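Local structure of cycloalternan-forming enzyme (Listeria monocytogenes serovar 1/2a, 5F7U) at residues W402-T407 with T466-R471; W411-Y416 with N433-D438; V761-G766 with G775-G780. The protein belongs to glycosyl hydrolase family 31, with a TIM-barrel domain accompanied by beta-rich domains and a family 6 carbohydrate-binding module. The protein carries 1 engineered substitution. One frame throughout, in Å; residues are numbered along the deposited sequence.

Interaction 1 of 3, residues W402-T407 with T466-R471; sequences WSDEET and TVYEQR. With GLC (alpha-D-glucopyranose), chain C; GLC (alpha-D-glucopyranose), chain F; GLC (alpha-D-glucopyranose), chain B.
E406 lies across one face of the Y468 ring. Its CG sits 3.4 Å above the ring centre of Y468, within 3° of the normal, a CH-pi contact. E406 CB touches the ring rim at Y468 CD2, 3.5 Å away. The chain turns about its CB-CG bond (chi2 -66°), which carries the carboxylate, tilted 22° from the ring plane, toward R471.

R471 NH2 forms a salt bridge to E406 OE1 at 2.7 Å, reaching the oxygen from above the carboxylate plane. K462 is a second cationic partner of OE1, and the two positive charges probably help keep E406 ionised. R471 is held end-on by T466. R471 NH1 bonds to T466 O at 2.8 Å, and NH2 to T466 OG1 at 3.1 Å; OG1 also bonds to D464.

The contact joins a loop after barrel strand 396-399 to the start of helix 469-481, where Y468 takes the N-cap position. In the loop, D404 OD1 accepts from E406 N, an Asx turn, and also from T407 N, the wider Asx motif. A water links D404 OD2 to Y468 OH.

E405 OE1 and OE2 accept from O4 and O6 of the chain F glucose. The other face of Y468 meets C6 of the chain C glucose. E469 OE1 accepts from O4 of this sugar at 2.6 Å, and Q470 N donates to its O6.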
loop_
_atom_site.group_PDB
_atom_site.type_symbol
_atom_site.label_atom_id
_atom_site.label_comp_id
_atom_site.label_asym_id
_atom_site.label_seq_id
_atom_site.Cartn_x
_atom_site.Cartn_y
_atom_site.Cartn_z
ATOM N N TRP A 402 21.845 -17.029 4.947
ATOM C CA TRP A 402 21.678 -18.248 5.738
ATOM C C TRP A 402 22.149 -19.506 5.021
ATOM O O TRP A 402 22.455 -20.511 5.665
ATOM C CB TRP A 402 20.199 -18.415 6.160
ATOM C CG TRP A 402 19.260 -18.801 5.020
ATOM C CD1 TRP A 402 18.553 -17.942 4.210
ATOM C CD2 TRP A 402 18.908 -20.134 4.600
ATOM N NE1 TRP A 402 17.799 -18.660 3.306
ATOM C CE2 TRP A 402 18.010 -20.003 3.514
ATOM C CE3 TRP A 402 19.281 -21.435 5.028
ATOM C CZ2 TRP A 402 17.457 -21.114 2.855
ATOM C CZ3 TRP A 402 18.737 -22.543 4.364
ATOM C CH2 TRP A 402 17.827 -22.370 3.287
ATOM N N SER A 403 22.155 -19.471 3.692
ATOM C CA SER A 403 22.290 -20.695 2.920
ATOM C C SER A 403 23.691 -20.903 2.355
ATOM O O SER A 403 24.578 -20.066 2.520
ATOM C CB SER A 403 21.240 -20.728 1.786
ATOM O OG SER A 403 21.677 -19.969 0.676
ATOM N N ASP A 404 23.863 -22.024 1.662
ATOM C CA ASP A 404 25.086 -22.324 0.914
ATOM C C ASP A 404 25.372 -21.365 -0.258
ATOM O O ASP A 404 26.435 -21.443 -0.877
ATOM C CB ASP A 404 25.046 -23.795 0.430
ATOM C CG ASP A 404 23.901 -24.084 -0.560
ATOM O OD1 ASP A 404 23.135 -23.167 -0.938
ATOM O OD2 ASP A 404 23.766 -25.255 -0.981
ATOM N N GLU A 405 24.413 -20.487 -0.571
ATOM C CA GLU A 405 24.522 -19.520 -1.695
ATOM C C GLU A 405 24.721 -20.239 -3.040
ATOM O O GLU A 405 25.322 -19.689 -3.978
ATOM C CB GLU A 405 25.661 -18.503 -1.448
ATOM C CG GLU A 405 25.506 -17.683 -0.159
ATOM C CD GLU A 405 24.394 -16.641 -0.261
ATOM O OE1 GLU A 405 24.050 -16.240 -1.390
ATOM O OE2 GLU A 405 23.866 -16.202 0.789
ATOM N N GLU A 406 24.214 -21.473 -3.112
ATOM C CA GLU A 406 24.251 -22.264 -4.326
ATOM C C GLU A 406 22.901 -22.887 -4.627
ATOM O O GLU A 406 22.336 -22.633 -5.681
ATOM C CB GLU A 406 25.320 -23.352 -4.224
ATOM C CG GLU A 406 26.750 -22.837 -4.135
ATOM C CD GLU A 406 27.239 -22.115 -5.386
ATOM O OE1 GLU A 406 26.542 -22.071 -6.428
ATOM O OE2 GLU A 406 28.357 -21.549 -5.318
ATOM N N THR A 407 22.403 -23.714 -3.707
ATOM C CA THR A 407 21.094 -24.347 -3.858
ATOM C C THR A 407 19.984 -23.460 -3.284
ATOM O O THR A 407 18.829 -23.559 -3.691
ATOM C CB THR A 407 21.011 -25.696 -3.116
ATOM O OG1 THR A 407 21.107 -25.488 -1.697
ATOM C CG2 THR A 407 22.123 -26.682 -3.588
ATOM N N THR A 466 30.107 -22.124 -12.339
ATOM C CA THR A 466 30.949 -22.844 -11.368
ATOM C C THR A 466 30.413 -24.265 -11.133
ATOM O O THR A 466 29.209 -24.521 -11.301
ATOM C CB THR A 466 31.067 -22.113 -10.007
ATOM O OG1 THR A 466 29.768 -21.933 -9.428
ATOM C CG2 THR A 466 31.748 -20.740 -10.154
ATOM N N VAL A 467 31.312 -25.178 -10.761
ATOM C CA VAL A 467 30.946 -26.549 -10.400
ATOM C C VAL A 467 30.476 -26.566 -8.942
ATOM O O VAL A 467 31.164 -26.052 -8.057
ATOM C CB VAL A 467 32.127 -27.533 -10.620
ATOM C CG1 VAL A 467 31.778 -28.935 -10.136
ATOM C CG2 VAL A 467 32.514 -27.573 -12.097
ATOM N N TYR A 468 29.280 -27.116 -8.707
ATOM C CA TYR A 468 28.784 -27.327 -7.343
ATOM C C TYR A 468 27.821 -28.500 -7.382
ATOM O O TYR A 468 26.712 -28.390 -7.921
ATOM C CB TYR A 468 28.095 -26.065 -6.783
ATOM C CG TYR A 468 27.981 -26.057 -5.280
ATOM C CD1 TYR A 468 29.048 -25.632 -4.488
ATOM C CD2 TYR A 468 26.794 -26.468 -4.636
ATOM C CE1 TYR A 468 28.957 -25.617 -3.098
ATOM C CE2 TYR A 468 26.689 -26.451 -3.243
ATOM C CZ TYR A 468 27.774 -26.023 -2.478
ATOM O OH TYR A 468 27.715 -25.999 -1.099
ATOM N N GLU A 469 28.268 -29.632 -6.830
ATOM C CA GLU A 469 27.617 -30.930 -7.055
ATOM C C GLU A 469 26.084 -30.936 -6.955
ATOM O O GLU A 469 25.402 -31.316 -7.920
ATOM C CB GLU A 469 28.224 -31.997 -6.144
ATOM C CG GLU A 469 27.785 -33.411 -6.480
ATOM C CD GLU A 469 28.446 -34.467 -5.602
ATOM O OE1 GLU A 469 29.023 -34.133 -4.541
ATOM O OE2 GLU A 469 28.364 -35.653 -5.965
ATOM N N GLN A 470 25.548 -30.509 -5.807
ATOM C CA GLN A 470 24.098 -30.547 -5.587
ATOM C C GLN A 470 23.323 -29.687 -6.568
ATOM O O GLN A 470 22.282 -30.103 -7.064
ATOM C CB GLN A 470 23.719 -30.180 -4.142
ATOM C CG GLN A 470 22.270 -30.531 -3.779
ATOM C CD GLN A 470 21.968 -32.006 -4.002
ATOM O OE1 GLN A 470 22.715 -32.862 -3.558
ATOM N NE2 GLN A 470 20.879 -32.302 -4.698
ATOM N N ARG A 471 23.853 -28.495 -6.836
ATOM C CA ARG A 471 23.238 -27.546 -7.747
ATOM C C ARG A 471 23.244 -28.136 -9.165
ATOM O O ARG A 471 22.230 -28.072 -9.862
ATOM C CB ARG A 471 23.998 -26.222 -7.678
ATOM C CG ARG A 471 23.236 -24.986 -8.123
ATOM C CD ARG A 471 24.248 -23.838 -8.220
ATOM N NE ARG A 471 24.890 -23.823 -9.539
ATOM C CZ ARG A 471 26.160 -23.525 -9.796
ATOM N NH1 ARG A 471 26.570 -23.549 -11.054
ATOM N NH2 ARG A 471 27.028 -23.206 -8.833
HETATM C C1 GLC C . 28.690 -30.257 0.476
HETATM C C2 GLC C . 28.686 -31.793 0.476
HETATM C C3 GLC C . 29.470 -32.359 -0.712
HETATM C C4 GLC C . 28.993 -31.757 -2.031
HETATM C C5 GLC C . 28.989 -30.221 -1.972
HETATM C C6 GLC C . 28.326 -29.619 -3.203
HETATM O O2 GLC C . 29.234 -32.291 1.699
HETATM O O3 GLC C . 29.308 -33.780 -0.764
HETATM O O4 GLC C . 29.841 -32.190 -3.096
HETATM O O5 GLC C . 28.275 -29.759 -0.810
HETATM O O6 GLC C . 26.958 -30.046 -3.261
HETATM C C1 GLC F . 22.003 -10.408 -1.138
HETATM C C2 GLC F . 22.958 -10.629 -2.319
HETATM C C3 GLC F . 22.768 -12.020 -2.939
HETATM C C4 GLC F . 22.834 -13.115 -1.875
HETATM C C5 GLC F . 21.784 -12.801 -0.798
HETATM C C6 GLC F . 21.669 -13.848 0.303
HETATM O O2 GLC F . 22.715 -9.653 -3.334
HETATM O O3 GLC F . 23.761 -12.253 -3.944
HETATM O O4 GLC F . 22.581 -14.383 -2.491
HETATM O O5 GLC F . 22.066 -11.512 -0.216
HETATM O O6 GLC F . 22.851 -13.803 1.109
HETATM C C1 GLC B . 32.482 -27.043 -1.555
HETATM C C2 GLC B . 33.841 -27.144 -0.818
HETATM C C3 GLC B . 33.837 -28.106 0.386
HETATM C C4 GLC B . 32.593 -27.927 1.259
HETATM C C5 GLC B . 31.401 -28.098 0.318
HETATM C C6 GLC B . 30.063 -28.334 1.009
HETATM O O1 GLC B . 32.311 -28.097 -2.524
HETATM O O2 GLC B . 34.864 -27.543 -1.739
HETATM O O3 GLC B . 35.009 -27.921 1.183
HETATM O O4 GLC B . 32.564 -28.906 2.303
HETATM O O5 GLC B . 31.364 -27.025 -0.638
HETATM O O6 GLC B . 29.964 -29.764 0.948
HETATM O O HOH W 1 25.484 -27.096 -0.123
HETATM O O HOH W 2 28.575 -23.016 -0.120
#

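Interaction 2 of 3, residues W411-Y416 with N433-D438. With GLC (alpha-D-glucopyranose), chain C.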
loop_
_atom_site.group_PDB
_atom_site.type_symbol
_atom_site.label_atom_id
_atom_site.label_comp_id
_atom_site.label_asym_id
_atom_site.label_seq_id
_atom_site.Cartn_x
_atom_site.Cartn_y
_atom_site.Cartn_z
ATOM N N TRP A 411 21.580 -25.103 4.458
ATOM C CA TRP A 411 22.283 -24.203 5.373
ATOM C C TRP A 411 23.749 -24.065 5.008
ATOM O O TRP A 411 24.415 -25.053 4.637
ATOM C CB TRP A 411 22.128 -24.682 6.827
ATOM C CG TRP A 411 20.746 -24.452 7.288
ATOM C CD1 TRP A 411 19.675 -25.298 7.134
ATOM C CD2 TRP A 411 20.239 -23.256 7.908
ATOM N NE1 TRP A 411 18.526 -24.699 7.650
ATOM C CE2 TRP A 411 18.849 -23.453 8.125
ATOM C CE3 TRP A 411 20.831 -22.038 8.319
ATOM C CZ2 TRP A 411 18.033 -22.478 8.717
ATOM C CZ3 TRP A 411 20.010 -21.067 8.919
ATOM C CH2 TRP A 411 18.624 -21.307 9.108
ATOM N N ASN A 412 24.263 -22.846 5.140
ATOM C CA ASN A 412 25.684 -22.608 4.894
ATOM C C ASN A 412 26.569 -23.537 5.734
ATOM O O ASN A 412 26.274 -23.803 6.910
ATOM C CB ASN A 412 26.046 -21.144 5.174
ATOM C CG ASN A 412 27.236 -20.683 4.370
ATOM O OD1 ASN A 412 27.758 -21.439 3.525
ATOM N ND2 ASN A 412 27.664 -19.428 4.593
ATOM N N ASN A 413 27.628 -24.048 5.100
ATOM C CA ASN A 413 28.621 -24.938 5.738
ATOM C C ASN A 413 28.125 -26.360 6.055
ATOM O O ASN A 413 28.908 -27.180 6.564
ATOM C CB ASN A 413 29.246 -24.342 7.031
ATOM C CG ASN A 413 29.861 -22.954 6.855
ATOM O OD1 ASN A 413 29.946 -22.212 7.830
ATOM N ND2 ASN A 413 30.310 -22.607 5.645
ATOM N N ALA A 414 26.865 -26.675 5.739
ATOM C CA ALA A 414 26.342 -28.037 5.980
ATOM C C ALA A 414 26.975 -29.020 5.004
ATOM O O ALA A 414 27.149 -28.714 3.820
ATOM C CB ALA A 414 24.819 -28.078 5.863
ATOM N N THR A 415 27.334 -30.189 5.514
ATOM C CA THR A 415 27.864 -31.257 4.659
ATOM C C THR A 415 26.846 -32.386 4.604
ATOM O O THR A 415 25.985 -32.484 5.488
ATOM C CB THR A 415 29.248 -31.743 5.120
ATOM O OG1 THR A 415 29.185 -32.197 6.483
ATOM C CG2 THR A 415 30.282 -30.621 4.997
ATOM N N TYR A 416 26.931 -33.207 3.551
ATOM C CA TYR A 416 25.908 -34.216 3.208
ATOM C C TYR A 416 26.381 -35.034 1.999
ATOM O O TYR A 416 27.267 -34.593 1.254
ATOM C CB TYR A 416 24.568 -33.536 2.855
ATOM C CG TYR A 416 24.718 -32.467 1.787
ATOM C CD1 TYR A 416 24.647 -32.799 0.423
ATOM C CD2 TYR A 416 24.975 -31.130 2.134
ATOM C CE1 TYR A 416 24.806 -31.825 -0.561
ATOM C CE2 TYR A 416 25.135 -30.152 1.154
ATOM C CZ TYR A 416 25.050 -30.504 -0.184
ATOM O OH TYR A 416 25.204 -29.544 -1.144
ATOM N N ASN A 433 27.746 -27.536 10.436
ATOM C CA ASN A 433 29.109 -27.112 10.743
ATOM C C ASN A 433 29.223 -25.592 10.759
ATOM O O ASN A 433 28.340 -24.880 10.258
ATOM C CB ASN A 433 30.097 -27.630 9.684
ATOM C CG ASN A 433 30.011 -29.129 9.451
ATOM O OD1 ASN A 433 30.439 -29.930 10.282
ATOM N ND2 ASN A 433 29.495 -29.512 8.288
ATOM N N GLY A 434 30.334 -25.111 11.310
ATOM C CA GLY A 434 30.788 -23.733 11.087
ATOM C C GLY A 434 29.796 -22.694 11.562
ATOM O O GLY A 434 29.516 -22.606 12.744
ATOM N N LYS A 435 29.250 -21.929 10.624
ATOM C CA LYS A 435 28.361 -20.808 10.944
ATOM C C LYS A 435 26.995 -21.223 11.495
ATOM O O LYS A 435 26.343 -20.434 12.207
ATOM C CB LYS A 435 28.203 -19.902 9.718
ATOM C CG LYS A 435 29.509 -19.214 9.349
ATOM C CD LYS A 435 29.450 -18.535 7.983
ATOM C CE LYS A 435 30.814 -17.955 7.659
ATOM N NZ LYS A 435 30.933 -17.608 6.215
ATOM N N TRP A 436 26.587 -22.458 11.201
ATOM C CA TRP A 436 25.281 -22.957 11.611
ATOM C C TRP A 436 25.430 -24.380 12.094
ATOM O O TRP A 436 25.230 -25.324 11.330
ATOM C CB TRP A 436 24.280 -22.917 10.464
ATOM C CG TRP A 436 24.167 -21.597 9.804
ATOM C CD1 TRP A 436 24.746 -21.235 8.619
ATOM C CD2 TRP A 436 23.469 -20.442 10.281
ATOM N NE1 TRP A 436 24.424 -19.932 8.316
ATOM C CE2 TRP A 436 23.658 -19.418 9.325
ATOM C CE3 TRP A 436 22.695 -20.165 11.430
ATOM C CZ2 TRP A 436 23.094 -18.144 9.467
ATOM C CZ3 TRP A 436 22.129 -18.893 11.571
ATOM C CH2 TRP A 436 22.339 -17.900 10.600
ATOM N N THR A 437 25.773 -24.532 13.360
ATOM C CA THR A 437 26.004 -25.878 13.903
ATOM C C THR A 437 24.695 -26.564 14.328
ATOM O O THR A 437 24.668 -27.791 14.479
ATOM C CB THR A 437 26.963 -25.873 15.113
ATOM O OG1 THR A 437 26.372 -25.119 16.175
ATOM C CG2 THR A 437 28.325 -25.324 14.745
ATOM N N ASP A 438 23.627 -25.785 14.546
ATOM C CA ASP A 438 22.346 -26.355 14.976
ATOM C C ASP A 438 21.182 -25.449 14.533
ATOM O O ASP A 438 20.658 -24.702 15.356
ATOM C CB ASP A 438 22.357 -26.559 16.509
ATOM C CG ASP A 438 21.033 -27.090 17.071
ATOM O OD1 ASP A 438 20.172 -27.613 16.320
ATOM O OD2 ASP A 438 20.866 -26.979 18.309
HETATM C C1 GLC C . 28.690 -30.257 0.476
HETATM C C2 GLC C . 28.686 -31.793 0.476
HETATM C C3 GLC C . 29.470 -32.359 -0.712
HETATM C C4 GLC C . 28.993 -31.757 -2.031
HETATM C C5 GLC C . 28.989 -30.221 -1.972
HETATM C C6 GLC C . 28.326 -29.619 -3.203
HETATM O O2 GLC C . 29.234 -32.291 1.699
HETATM O O3 GLC C . 29.308 -33.780 -0.764
HETATM O O4 GLC C . 29.841 -32.190 -3.096
HETATM O O5 GLC C . 28.275 -29.759 -0.810
HETATM O O6 GLC C . 26.958 -30.046 -3.261
HETATM O O HOH W 3 25.861 -26.055 8.759
HETATM O O HOH W 4 25.737 -18.094 6.403
HETATM O O HOH W 5 31.788 -19.935 4.986
#
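W436 packs its indole against W411 and N412. Its CB is 4.2 Å from both W411 CE3 and N412 O. CG stands anti to the carbonyl carbon, beside the backbone N (chi1 -53°), which turns the indole toward both residues. CG already lies under W411 CE3. W436 CD1 is 3.4 Å from N412 O, which lies in the ring plane. N412 CB lies against CD1 and NE1. NE1 donates to a water that also accepts from N412 ND2. Across the five-membered ring, W436 CD2 meets W411 CE3 at 3.7 Å. CE2, CE3 and CZ3 run on under the W411 edge. This is an edge-to-face pair with planes at 62°.

Each segment contains a turn, in the long loop between barrel strand 396-399 and helix 439-448. W411 to A414 form a type II beta turn, and N433 to W436 a type II' turn. N413 OD1 accepts from K435 N at 2.9 Å, on a lone pair. N433 ND2 returns two bonds, to N413 O at 3.0 Å and to T415 OG1 at 3.3 Å, both in its amide plane.

Y416, which follows T415, lays one ring face over the chain C glucose. Y416 N donates to O2, and Y416 O accepts from O2 and O3.

Interaction 3 of 3, residues V761-G766 with G775-G780; sequences VYLPEG and GVHPGG. With GLC (alpha-D-glucopyranose), chain D.
The H777 imidazole has L763 CD1 beside it, coming in obliquely. Glucose of chain D lies at its edge, with O4 in the ring plane. H777 NE2 donates to O6 of this sugar at 2.7 Å. The F795 ring meets H777 with planes at about 90°. The second flat group, the Y762 ring, is met obliquely by G780 C, and Y762 OH turns to D730.

L763 CD1 reaches H777 CB at 3.5 Å. L763 CG stands anti to its own carbonyl carbon (chi1 -59°), and the extended chain carries CD1 to that methylene.

Both segments belong to the glycosyl hydrolase family 31 C-terminal domain. Strand 758-763 pairs with 781-786, while strand 776-778 is the outermost strand of a separate six-stranded antiparallel sheet. G775 and H777 belong to a glycan pocket that also takes in residues of the carbohydrate-binding module. Near P764-G766 and G779-G780 the backbones touch directly. G780 N donates to L763 O at 2.6 Å. G779 N donates to G766 O, also at 2.6 Å. Lacking a side chain, G779 lets its CA come within 3.1 Å of P764 O as a CA-H...O contact. W768 NE1 hydrogen-bonds to the same carbonyl. A water accepts from G766 N and donates weakly to G779 O.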
loop_
_atom_site.group_PDB
_atom_site.type_symbol
_atom_site.label_atom_id
_atom_site.label_comp_id
_atom_site.label_asym_id
_atom_site.label_seq_id
_atom_site.Cartn_x
_atom_site.Cartn_y
_atom_site.Cartn_z
ATOM N N VAL A 761 -0.743 19.950 8.668
ATOM C CA VAL A 761 -1.634 18.786 8.649
ATOM C C VAL A 761 -2.977 19.233 8.110
ATOM O O VAL A 761 -3.610 20.120 8.706
ATOM C CB VAL A 761 -1.851 18.165 10.050
ATOM C CG1 VAL A 761 -2.673 16.873 9.926
ATOM C CG2 VAL A 761 -0.521 17.871 10.745
ATOM N N TYR A 762 -3.424 18.644 7.007
ATOM C CA TYR A 762 -4.756 18.997 6.532
ATOM C C TYR A 762 -5.786 18.171 7.312
ATOM O O TYR A 762 -5.696 16.924 7.332
ATOM C CB TYR A 762 -4.951 18.797 5.000
ATOM C CG TYR A 762 -6.411 19.067 4.676
ATOM C CD1 TYR A 762 -6.934 20.372 4.776
ATOM C CD2 TYR A 762 -7.300 18.013 4.410
ATOM C CE1 TYR A 762 -8.275 20.623 4.553
ATOM C CE2 TYR A 762 -8.652 18.252 4.185
ATOM C CZ TYR A 762 -9.137 19.556 4.276
ATOM O OH TYR A 762 -10.473 19.823 4.069
ATOM N N LEU A 763 -6.738 18.857 7.962
ATOM C CA LEU A 763 -7.798 18.174 8.686
ATOM C C LEU A 763 -9.103 18.272 7.921
ATOM O O LEU A 763 -9.624 19.374 7.752
ATOM C CB LEU A 763 -7.971 18.760 10.094
ATOM C CG LEU A 763 -6.739 18.693 10.997
ATOM C CD1 LEU A 763 -7.063 19.419 12.298
ATOM C CD2 LEU A 763 -6.279 17.257 11.257
ATOM N N PRO A 764 -9.638 17.124 7.468
ATOM C CA PRO A 764 -10.965 17.138 6.848
ATOM C C PRO A 764 -12.046 17.558 7.833
ATOM O O PRO A 764 -11.812 17.610 9.041
ATOM C CB PRO A 764 -11.189 15.678 6.448
ATOM C CG PRO A 764 -9.820 15.097 6.365
ATOM C CD PRO A 764 -9.077 15.761 7.500
ATOM N N GLU A 765 -13.230 17.871 7.305
ATOM C CA GLU A 765 -14.311 18.390 8.140
ATOM C C GLU A 765 -14.629 17.381 9.255
ATOM O O GLU A 765 -14.515 16.189 9.054
ATOM C CB GLU A 765 -15.532 18.759 7.286
ATOM C CG GLU A 765 -15.870 20.239 7.446
ATOM C CD GLU A 765 -16.553 20.872 6.249
ATOM O OE1 GLU A 765 -17.773 20.647 6.068
ATOM O OE2 GLU A 765 -15.874 21.635 5.509
ATOM N N GLY A 766 -14.970 17.882 10.439
ATOM C CA GLY A 766 -15.230 17.045 11.627
ATOM C C GLY A 766 -14.208 17.379 12.694
ATOM O O GLY A 766 -13.338 18.179 12.453
ATOM N N GLY A 775 -5.321 17.581 22.750
ATOM C CA GLY A 775 -5.545 18.826 22.006
ATOM C C GLY A 775 -6.672 18.649 21.004
ATOM O O GLY A 775 -6.688 17.694 20.237
ATOM N N VAL A 776 -7.633 19.564 21.015
ATOM C CA VAL A 776 -8.788 19.428 20.137
ATOM C C VAL A 776 -8.564 20.279 18.878
ATOM O O VAL A 776 -8.174 21.440 18.977
ATOM C CB VAL A 776 -10.082 19.842 20.857
ATOM C CG1 VAL A 776 -11.268 19.689 19.923
ATOM C CG2 VAL A 776 -10.301 18.967 22.100
ATOM N N HIS A 777 -8.850 19.714 17.704
ATOM C CA HIS A 777 -8.662 20.437 16.449
ATOM C C HIS A 777 -9.879 20.277 15.535
ATOM O O HIS A 777 -10.032 19.238 14.888
ATOM C CB HIS A 777 -7.398 19.958 15.737
ATOM C CG HIS A 777 -6.163 20.077 16.570
ATOM N ND1 HIS A 777 -5.427 21.240 16.636
ATOM C CD2 HIS A 777 -5.559 19.194 17.401
ATOM C CE1 HIS A 777 -4.412 21.063 17.468
ATOM N NE2 HIS A 777 -4.468 19.825 17.938
ATOM N N PRO A 778 -10.745 21.311 15.470
ATOM C CA PRO A 778 -11.808 21.360 14.458
ATOM C C PRO A 778 -11.271 21.183 13.037
ATOM O O PRO A 778 -10.257 21.782 12.678
ATOM C CB PRO A 778 -12.399 22.764 14.631
ATOM C CG PRO A 778 -12.154 23.083 16.066
ATOM C CD PRO A 778 -10.844 22.420 16.434
ATOM N N GLY A 779 -11.957 20.363 12.245
ATOM C CA GLY A 779 -11.552 20.103 10.866
ATOM C C GLY A 779 -11.888 21.198 9.888
ATOM O O GLY A 779 -12.493 22.225 10.250
ATOM N N GLY A 780 -11.484 20.987 8.639
ATOM C CA GLY A 780 -11.800 21.930 7.549
ATOM C C GLY A 780 -10.747 22.988 7.227
ATOM O O GLY A 780 -11.083 24.015 6.619
HETATM C C1 GLC D . 1.531 19.813 20.612
HETATM C C2 GLC D . 1.936 20.426 19.270
HETATM C C3 GLC D . 0.983 21.582 18.933
HETATM C C4 GLC D . -0.482 21.122 19.006
HETATM C C5 GLC D . -0.768 20.549 20.402
HETATM C C6 GLC D . -2.185 20.025 20.618
HETATM O O2 GLC D . 3.284 20.905 19.358
HETATM O O3 GLC D . 1.307 22.145 17.656
HETATM O O4 GLC D . -1.376 22.201 18.727
HETATM O O5 GLC D . 0.137 19.455 20.614
HETATM O O6 GLC D . -2.477 19.027 19.632
HETATM O O HOH W 6 -15.272 20.916 10.682
#

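In the fold
Interactions 1 and 2 are neighbours in the TIM-barrel domain, with centres about 13 Å apart. Interaction 2 lies wholly in the long loop between strand 396-399 and helix 439-448; interaction 1 ties this loop to helix 469-481. Along the chain, both segments of interaction 2 fall between those of interaction 1. The two touch where W402 O probably accepts a hydrogen bond from N412 N, and where Q470 CB packs on Y416 OH. Both also reach the chain C glucose, so together they build one glycan pocket. Interaction 3 comes later, in the family 31 C-terminal domain, about 58 Å from either centre and on the opposite side of the chain's centre. It supplies G775 and H777 to a different glycan pocket.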